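PDB 5G5G: putative xanthine dehydrogenase YAGS fad-binding subunit from Escherichia coli, which probably oxidises aldehydes as the molybdenum-containing subunit of a periplasmic aldehyde oxidase of the xanthine dehydrogenase family. Local coordinates for residues Pro316-Ala328 and Pro352-Ile365. Sequence-based numbering, arbitrary orientation.
Sequences PETAVQQSELLYA and PGEAPGLMALEIAI
Two groups grip Glu-317 OE2: the backbone N of Gly-353, 2.8 Å away with a nearly straight N-H...O angle of 171°, and Arg-282 through a salt bridge. The Gly-353 amide comes from above the carboxylate plane, and the bend at chi2 brings OE2 up against Pro-356 CG, the side chains crossing at about a right angle. Gly-353 is the N-cap of helix 354-372, and the CB of any other residue there would clash with Thr-318 OG1.

Glu-354 OE2 takes the NE2 of Gln-321 on its syn lone pair at 3.0 Å, the amide and carboxylate planes 45° apart; its OE1 pairs with Arg-440 and accepts from a water that also bonds Thr-318 OG1. The Gln-322 side chain lies over Gly-357, its NE2 donating in the amide plane to Ala-319 O (2.9 Å) and to Ser-323 OG (3.0 Å), itself also hydrogen-bonded to His-304, while CG packs 3.8 Å from Leu-358 CD2. With an alanine here in place of Gln-322, Ala-319 O would probably lose this donor and a gap would open over Gly-357. Farther along, Tyr-327 OH donates to the syn lone pair of Glu-362 OE2 at 2.6 Å, ring and carboxylate only 23° from coplanar, and Ile-365 CG1 reaches CE2 of that ring at 3.6 Å.

These polar bonds tie the loop between strands 299-310 and 331-340 to a helix starting next to Pro-352, which touches the dioxothiomolybdenum ion; Glu-354, paired with Arg-440, and Glu-362, whose OE1 meets Arg-380, are probably kept ionised.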
ATOM      1  N   PRO C 316     -17.723  12.703  10.206  1.00 17.94           N
ATOM      2  CA  PRO C 316     -16.905  13.652   9.458  1.00 18.20           C
ATOM      3  C   PRO C 316     -15.427  13.337   9.562  1.00 16.80           C
ATOM      4  O   PRO C 316     -14.991  12.577  10.414  1.00 17.60           O
ATOM      5  CB  PRO C 316     -17.168  14.997  10.151  1.00 18.94           C
ATOM      6  CG  PRO C 316     -17.717  14.664  11.499  1.00 19.80           C
ATOM      7  CD  PRO C 316     -18.291  13.272  11.444  1.00 18.75           C
ATOM      8  N   GLU C 317     -14.653  13.909   8.659  1.00 16.48           N
ATOM      9  CA  GLU C 317     -13.183  13.901   8.812  1.00 16.11           C
ATOM     10  C   GLU C 317     -12.813  15.162   9.655  1.00 15.94           C
ATOM     11  O   GLU C 317     -13.050  16.307   9.257  1.00 15.04           O
ATOM     12  CB  GLU C 317     -12.501  13.848   7.444  1.00 15.79           C
ATOM     13  CG  GLU C 317     -10.961  13.743   7.490  1.00 15.60           C
ATOM     14  CD  GLU C 317     -10.375  12.429   8.048  1.00 16.17           C
ATOM     15  OE1 GLU C 317     -11.144  11.506   8.363  1.00 16.76           O
ATOM     16  OE2 GLU C 317      -9.135  12.274   8.072  1.00 15.36           O
ATOM     17  N   THR C 318     -12.300  14.921  10.851  1.00 16.87           N
ATOM     18  CA  THR C 318     -12.197  15.981  11.898  1.00 17.68           C
ATOM     19  C   THR C 318     -10.970  16.873  11.642  1.00 15.82           C
ATOM     20  O   THR C 318     -10.082  17.015  12.492  1.00 15.66           O
ATOM     21  CB  THR C 318     -12.200  15.363  13.306  1.00 18.93           C
ATOM     22  OG1 THR C 318     -11.296  14.257  13.365  1.00 20.82           O
ATOM     23  CG2 THR C 318     -13.592  14.846  13.610  1.00 21.34           C
ATOM     24  N   ALA C 319     -10.998  17.555  10.509  1.00 14.48           N
ATOM     25  CA  ALA C 319      -9.825  18.268  10.029  1.00 14.36           C
ATOM     26  C   ALA C 319      -9.537  19.662  10.633  1.00 14.47           C
ATOM     27  O   ALA C 319      -8.545  20.250  10.269  1.00 14.38           O
ATOM     28  CB  ALA C 319      -9.886  18.361   8.511  1.00 13.93           C
ATOM     29  N   VAL C 320     -10.348  20.143  11.560  1.00 14.81           N
ATOM     30  CA  VAL C 320     -10.140  21.493  12.116  1.00 16.25           C
ATOM     31  C   VAL C 320      -9.651  21.426  13.538  1.00 16.55           C
ATOM     32  O   VAL C 320      -9.268  22.438  14.090  1.00 16.64           O
ATOM     33  CB  VAL C 320     -11.392  22.365  12.008  1.00 16.85           C
ATOM     34  CG1 VAL C 320     -11.857  22.417  10.564  1.00 17.35           C
ATOM     35  CG2 VAL C 320     -12.508  21.848  12.892  1.00 17.67           C
ATOM     36  N   GLN C 321      -9.667  20.244  14.154  1.00 17.54           N
ATOM     37  CA  GLN C 321      -9.326  20.173  15.582  1.00 20.31           C
ATOM     38  C   GLN C 321      -7.947  20.692  15.902  1.00 18.84           C
ATOM     39  O   GLN C 321      -7.802  21.425  16.892  1.00 20.54           O
ATOM     40  CB  GLN C 321      -9.474  18.762  16.194  1.00 24.56           C
ATOM     41  CG  GLN C 321      -8.803  18.658  17.594  1.00 29.77           C
ATOM     42  CD  GLN C 321      -8.915  17.275  18.240  1.00 36.62           C
ATOM     43  OE1 GLN C 321      -9.697  17.073  19.183  1.00 41.92           O
ATOM     44  NE2 GLN C 321      -8.123  16.324  17.738  1.00 35.53           N
ATOM     45  N   GLN C 322      -6.921  20.349  15.119  1.00 16.64           N
ATOM     46  CA  GLN C 322      -5.579  20.794  15.445  1.00 15.62           C
ATOM     47  C   GLN C 322      -5.468  22.291  15.435  1.00 15.77           C
ATOM     48  O   GLN C 322      -4.648  22.859  16.173  1.00 16.24           O
ATOM     49  CB  GLN C 322      -4.485  20.263  14.515  1.00 15.92           C
ATOM     50  CG  GLN C 322      -4.388  20.899  13.148  1.00 15.41           C
ATOM     51  CD  GLN C 322      -5.488  20.422  12.222  1.00 15.26           C
ATOM     52  OE1 GLN C 322      -5.571  19.220  11.952  1.00 16.16           O
ATOM     53  NE2 GLN C 322      -6.285  21.343  11.693  1.00 14.82           N
ATOM     54  N   SER C 323      -6.300  22.929  14.640  1.00 14.70           N
ATOM     55  CA  SER C 323      -6.243  24.381  14.543  1.00 15.42           C
ATOM     56  C   SER C 323      -6.744  25.074  15.808  1.00 16.15           C
ATOM     57  O   SER C 323      -6.570  26.312  15.953  1.00 17.57           O
ATOM     58  CB  SER C 323      -7.021  24.858  13.313  1.00 15.07           C
ATOM     59  OG  SER C 323      -6.439  24.303  12.159  1.00 14.62           O
ATOM     60  N   GLU C 324      -7.412  24.320  16.681  1.00 15.99           N
ATOM     61  CA  GLU C 324      -7.877  24.831  17.945  1.00 17.52           C
ATOM     62  C   GLU C 324      -6.769  24.886  18.970  1.00 16.98           C
ATOM     63  O   GLU C 324      -6.933  25.567  19.992  1.00 17.72           O
ATOM     64  CB  GLU C 324      -9.028  23.985  18.525  1.00 19.13           C
ATOM     65  CG  GLU C 324     -10.228  23.986  17.549  1.00 21.29           C
ATOM     66  CD  GLU C 324     -11.335  22.979  17.828  1.00 24.84           C
ATOM     67  OE1 GLU C 324     -11.231  22.176  18.796  1.00 26.59           O
ATOM     68  OE2 GLU C 324     -12.307  22.965  17.023  1.00 28.90           O
ATOM     69  N   LEU C 325      -5.679  24.179  18.744  1.00 16.07           N
ATOM     70  CA  LEU C 325      -4.634  23.982  19.789  1.00 16.39           C
ATOM     71  C   LEU C 325      -3.211  24.289  19.343  1.00 16.03           C
ATOM     72  O   LEU C 325      -2.334  24.532  20.190  1.00 16.80           O
ATOM     73  CB  LEU C 325      -4.651  22.500  20.263  1.00 15.76           C
ATOM     74  CG  LEU C 325      -5.857  22.148  21.097  1.00 16.95           C
ATOM     75  CD1 LEU C 325      -5.981  20.632  21.289  1.00 16.92           C
ATOM     76  CD2 LEU C 325      -5.860  22.842  22.436  1.00 17.61           C
ATOM     77  N   LEU C 326      -2.938  24.247  18.048  1.00 15.91           N
ATOM     78  CA  LEU C 326      -1.555  24.283  17.627  1.00 15.54           C
ATOM     79  C   LEU C 326      -0.925  25.672  17.749  1.00 16.00           C
ATOM     80  O   LEU C 326       0.168  25.756  18.265  1.00 17.16           O
ATOM     81  CB  LEU C 326      -1.383  23.716  16.212  1.00 15.58           C
ATOM     82  CG  LEU C 326       0.061  23.464  15.696  1.00 15.15           C
ATOM     83  CD1 LEU C 326       0.913  22.686  16.682  1.00 14.95           C
ATOM     84  CD2 LEU C 326       0.019  22.705  14.375  1.00 15.04           C
ATOM     85  N   TYR C 327      -1.585  26.746  17.306  1.00 15.24           N
ATOM     86  CA  TYR C 327      -0.946  28.050  17.305  1.00 15.08           C
ATOM     87  C   TYR C 327      -1.718  29.035  18.171  1.00 15.30           C
ATOM     88  O   TYR C 327      -2.911  28.885  18.355  1.00 14.69           O
ATOM     89  CB  TYR C 327      -0.780  28.603  15.901  1.00 15.07           C
ATOM     90  CG  TYR C 327       0.029  27.681  15.036  1.00 14.31           C
ATOM     91  CD1 TYR C 327       1.352  27.513  15.272  1.00 14.32           C
ATOM     92  CD2 TYR C 327      -0.564  26.989  13.990  1.00 14.06           C
ATOM     93  CE1 TYR C 327       2.131  26.648  14.495  1.00 14.56           C
ATOM     94  CE2 TYR C 327       0.212  26.134  13.168  1.00 14.06           C
ATOM     95  CZ  TYR C 327       1.552  25.971  13.430  1.00 14.23           C
ATOM     96  OH  TYR C 327       2.340  25.116  12.690  1.00 14.28           O
ATOM     97  N   ALA C 328      -0.991  29.991  18.762  1.00 15.24           N
ATOM     98  CA  ALA C 328      -1.600  31.065  19.489  1.00 15.63           C
ATOM     99  C   ALA C 328      -2.479  31.919  18.555  1.00 16.00           C
ATOM    100  O   ALA C 328      -2.325  31.886  17.311  1.00 15.87           O
ATOM    101  CB  ALA C 328      -0.557  31.944  20.160  1.00 16.03           C
ATOM    102  N   PRO C 352      -6.744  10.268  11.690  1.00 13.21           N
ATOM    103  CA  PRO C 352      -7.960  10.849  11.150  1.00 13.49           C
ATOM    104  C   PRO C 352      -8.093  12.287  11.629  1.00 13.41           C
ATOM    105  O   PRO C 352      -7.830  12.580  12.818  1.00 12.65           O
ATOM    106  CB  PRO C 352      -9.093  10.001  11.751  1.00 14.38           C
ATOM    107  CG  PRO C 352      -8.449   9.125  12.745  1.00 14.86           C
ATOM    108  CD  PRO C 352      -7.001   9.080  12.519  1.00 13.68           C
ATOM    109  N   GLY C 353      -8.425  13.138  10.678  1.00 13.38           N
ATOM    110  CA  GLY C 353      -8.577  14.556  10.947  1.00 13.54           C
ATOM    111  C   GLY C 353      -7.259  15.299  10.882  1.00 13.85           C
ATOM    112  O   GLY C 353      -7.113  16.216  10.059  1.00 13.09           O
ATOM    113  N   GLU C 354      -6.284  14.971  11.751  1.00 13.37           N
ATOM    114  CA  GLU C 354      -5.020  15.709  11.721  1.00 13.93           C
ATOM    115  C   GLU C 354      -4.248  15.515  10.438  1.00 12.83           C
ATOM    116  O   GLU C 354      -3.630  16.449   9.929  1.00 12.42           O
ATOM    117  CB  GLU C 354      -4.124  15.356  12.931  1.00 14.95           C
ATOM    118  CG  GLU C 354      -4.365  16.257  14.127  1.00 16.79           C
ATOM    119  CD  GLU C 354      -5.573  15.903  14.944  1.00 19.48           C
ATOM    120  OE1 GLU C 354      -6.230  14.871  14.719  1.00 19.71           O
ATOM    121  OE2 GLU C 354      -5.864  16.700  15.857  1.00 24.60           O
ATOM    122  N   ALA C 355      -4.273  14.321   9.852  1.00 12.13           N
ATOM    123  CA  ALA C 355      -3.467  14.171   8.624  1.00 11.57           C
ATOM    124  C   ALA C 355      -3.929  15.192   7.534  1.00 11.88           C
ATOM    125  O   ALA C 355      -3.141  16.003   7.073  1.00 12.14           O
ATOM    126  CB  ALA C 355      -3.477  12.723   8.128  1.00 11.71           C
ATOM    127  N   PRO C 356      -5.222  15.199   7.152  1.00 12.39           N
ATOM    128  CA  PRO C 356      -5.647  16.194   6.154  1.00 12.23           C
ATOM    129  C   PRO C 356      -5.713  17.613   6.684  1.00 12.23           C
ATOM    130  O   PRO C 356      -5.430  18.580   5.929  1.00 13.13           O
ATOM    131  CB  PRO C 356      -7.017  15.667   5.680  1.00 12.60           C
ATOM    132  CG  PRO C 356      -7.545  14.888   6.872  1.00 12.60           C
ATOM    133  CD  PRO C 356      -6.319  14.249   7.475  1.00 12.37           C
ATOM    134  N   GLY C 357      -6.011  17.791   7.965  1.00 11.93           N
ATOM    135  CA  GLY C 357      -6.049  19.145   8.521  1.00 11.89           C
ATOM    136  C   GLY C 357      -4.710  19.830   8.437  1.00 11.97           C
ATOM    137  O   GLY C 357      -4.633  21.003   8.068  1.00 11.93           O
ATOM    138  N   LEU C 358      -3.647  19.128   8.836  1.00 11.14           N
ATOM    139  CA  LEU C 358      -2.282  19.674   8.716  1.00 11.36           C
ATOM    140  C   LEU C 358      -1.820  19.750   7.290  1.00 11.33           C
ATOM    141  O   LEU C 358      -1.002  20.616   6.968  1.00 11.23           O
ATOM    142  CB  LEU C 358      -1.289  18.842   9.558  1.00 11.14           C
ATOM    143  CG  LEU C 358      -1.554  18.961  11.066  1.00 11.11           C
ATOM    144  CD1 LEU C 358      -0.881  17.805  11.791  1.00 11.25           C
ATOM    145  CD2 LEU C 358      -0.994  20.275  11.588  1.00 11.36           C
ATOM    146  N   MET C 359      -2.334  18.880   6.417  1.00 11.29           N
ATOM    147  CA  MET C 359      -2.004  19.014   4.975  1.00 11.99           C
ATOM    148  C   MET C 359      -2.423  20.414   4.446  1.00 12.44           C
ATOM    149  O   MET C 359      -1.721  20.981   3.616  1.00 13.16           O
ATOM    150  CB  MET C 359      -2.658  17.935   4.145  1.00 12.35           C
ATOM    151  CG  MET C 359      -1.942  16.596   4.230  1.00 12.07           C
ATOM    152  SD  MET C 359      -2.850  15.181   3.604  1.00 13.37           S
ATOM    153  CE  MET C 359      -2.498  15.322   1.867  1.00 13.67           C
ATOM    154  N   ALA C 360      -3.507  20.947   4.983  1.00 12.01           N
ATOM    155  CA  ALA C 360      -3.959  22.313   4.700  1.00 12.81           C
ATOM    156  C   ALA C 360      -3.285  23.372   5.596  1.00 13.13           C
ATOM    157  O   ALA C 360      -2.719  24.333   5.065  1.00 12.77           O
ATOM    158  CB  ALA C 360      -5.462  22.402   4.805  1.00 13.49           C
ATOM    159  N   LEU C 361      -3.421  23.249   6.924  1.00 12.46           N
ATOM    160  CA  LEU C 361      -2.956  24.274   7.811  1.00 13.17           C
ATOM    161  C   LEU C 361      -1.474  24.607   7.624  1.00 13.24           C
ATOM    162  O   LEU C 361      -1.084  25.800   7.663  1.00 13.36           O
ATOM    163  CB  LEU C 361      -3.234  23.900   9.296  1.00 12.94           C
ATOM    164  CG  LEU C 361      -2.656  24.801  10.362  1.00 13.05           C
ATOM    165  CD1 LEU C 361      -3.315  26.188  10.230  1.00 13.51           C
ATOM    166  CD2 LEU C 361      -2.939  24.195  11.721  1.00 13.25           C
ATOM    167  N   GLU C 362      -0.648  23.575   7.441  1.00 12.60           N
ATOM    168  CA  GLU C 362       0.811  23.767   7.383  1.00 12.70           C
ATOM    169  C   GLU C 362       1.307  24.347   6.052  1.00 12.88           C
ATOM    170  O   GLU C 362       2.365  24.963   6.010  1.00 13.23           O
ATOM    171  CB  GLU C 362       1.527  22.457   7.766  1.00 11.95           C
ATOM    172  CG  GLU C 362       1.230  22.082   9.204  1.00 12.06           C
ATOM    173  CD  GLU C 362       1.750  23.124  10.204  1.00 13.30           C
ATOM    174  OE1 GLU C 362       2.977  23.393  10.182  1.00 12.94           O
ATOM    175  OE2 GLU C 362       0.936  23.667  11.038  1.00 14.62           O
ATOM    176  N   ILE C 363       0.486  24.266   5.009  1.00 12.26           N
ATOM    177  CA  ILE C 363       0.745  25.116   3.799  1.00 12.30           C
ATOM    178  C   ILE C 363       0.333  26.552   4.101  1.00 12.78           C
ATOM    179  O   ILE C 363       1.072  27.472   3.775  1.00 13.81           O
ATOM    180  CB  ILE C 363       0.025  24.621   2.514  1.00 12.35           C
ATOM    181  CG1 ILE C 363       0.462  23.205   2.158  1.00 12.17           C
ATOM    182  CG2 ILE C 363       0.265  25.581   1.371  1.00 12.56           C
ATOM    183  CD1 ILE C 363      -0.270  22.562   0.972  1.00 12.42           C
ATOM    184  N   ALA C 364      -0.856  26.757   4.665  1.00 12.38           N
ATOM    185  CA  ALA C 364      -1.361  28.095   4.990  1.00 12.88           C
ATOM    186  C   ALA C 364      -0.391  28.863   5.864  1.00 13.13           C
ATOM    187  O   ALA C 364      -0.109  30.041   5.624  1.00 13.88           O
ATOM    188  CB  ALA C 364      -2.769  28.048   5.619  1.00 13.04           C
ATOM    189  N   ILE C 365       0.201  28.176   6.849  1.00 12.72           N
ATOM    190  CA  ILE C 365       1.171  28.819   7.719  1.00 12.63           C
ATOM    191  C   ILE C 365       2.420  29.212   6.907  1.00 12.96           C
ATOM    192  O   ILE C 365       2.967  30.296   7.108  1.00 13.50           O
ATOM    193  CB  ILE C 365       1.530  27.864   8.896  1.00 12.50           C
ATOM    194  CG1 ILE C 365       0.342  27.715   9.898  1.00 12.69           C
ATOM    195  CG2 ILE C 365       2.784  28.310   9.666  1.00 12.69           C
ATOM    196  CD1 ILE C 365      -0.078  28.956  10.628  1.00 13.38           C
TER
HETATM  197  O   HOH W   1      -9.118  14.482  15.036  1.00 25.84           O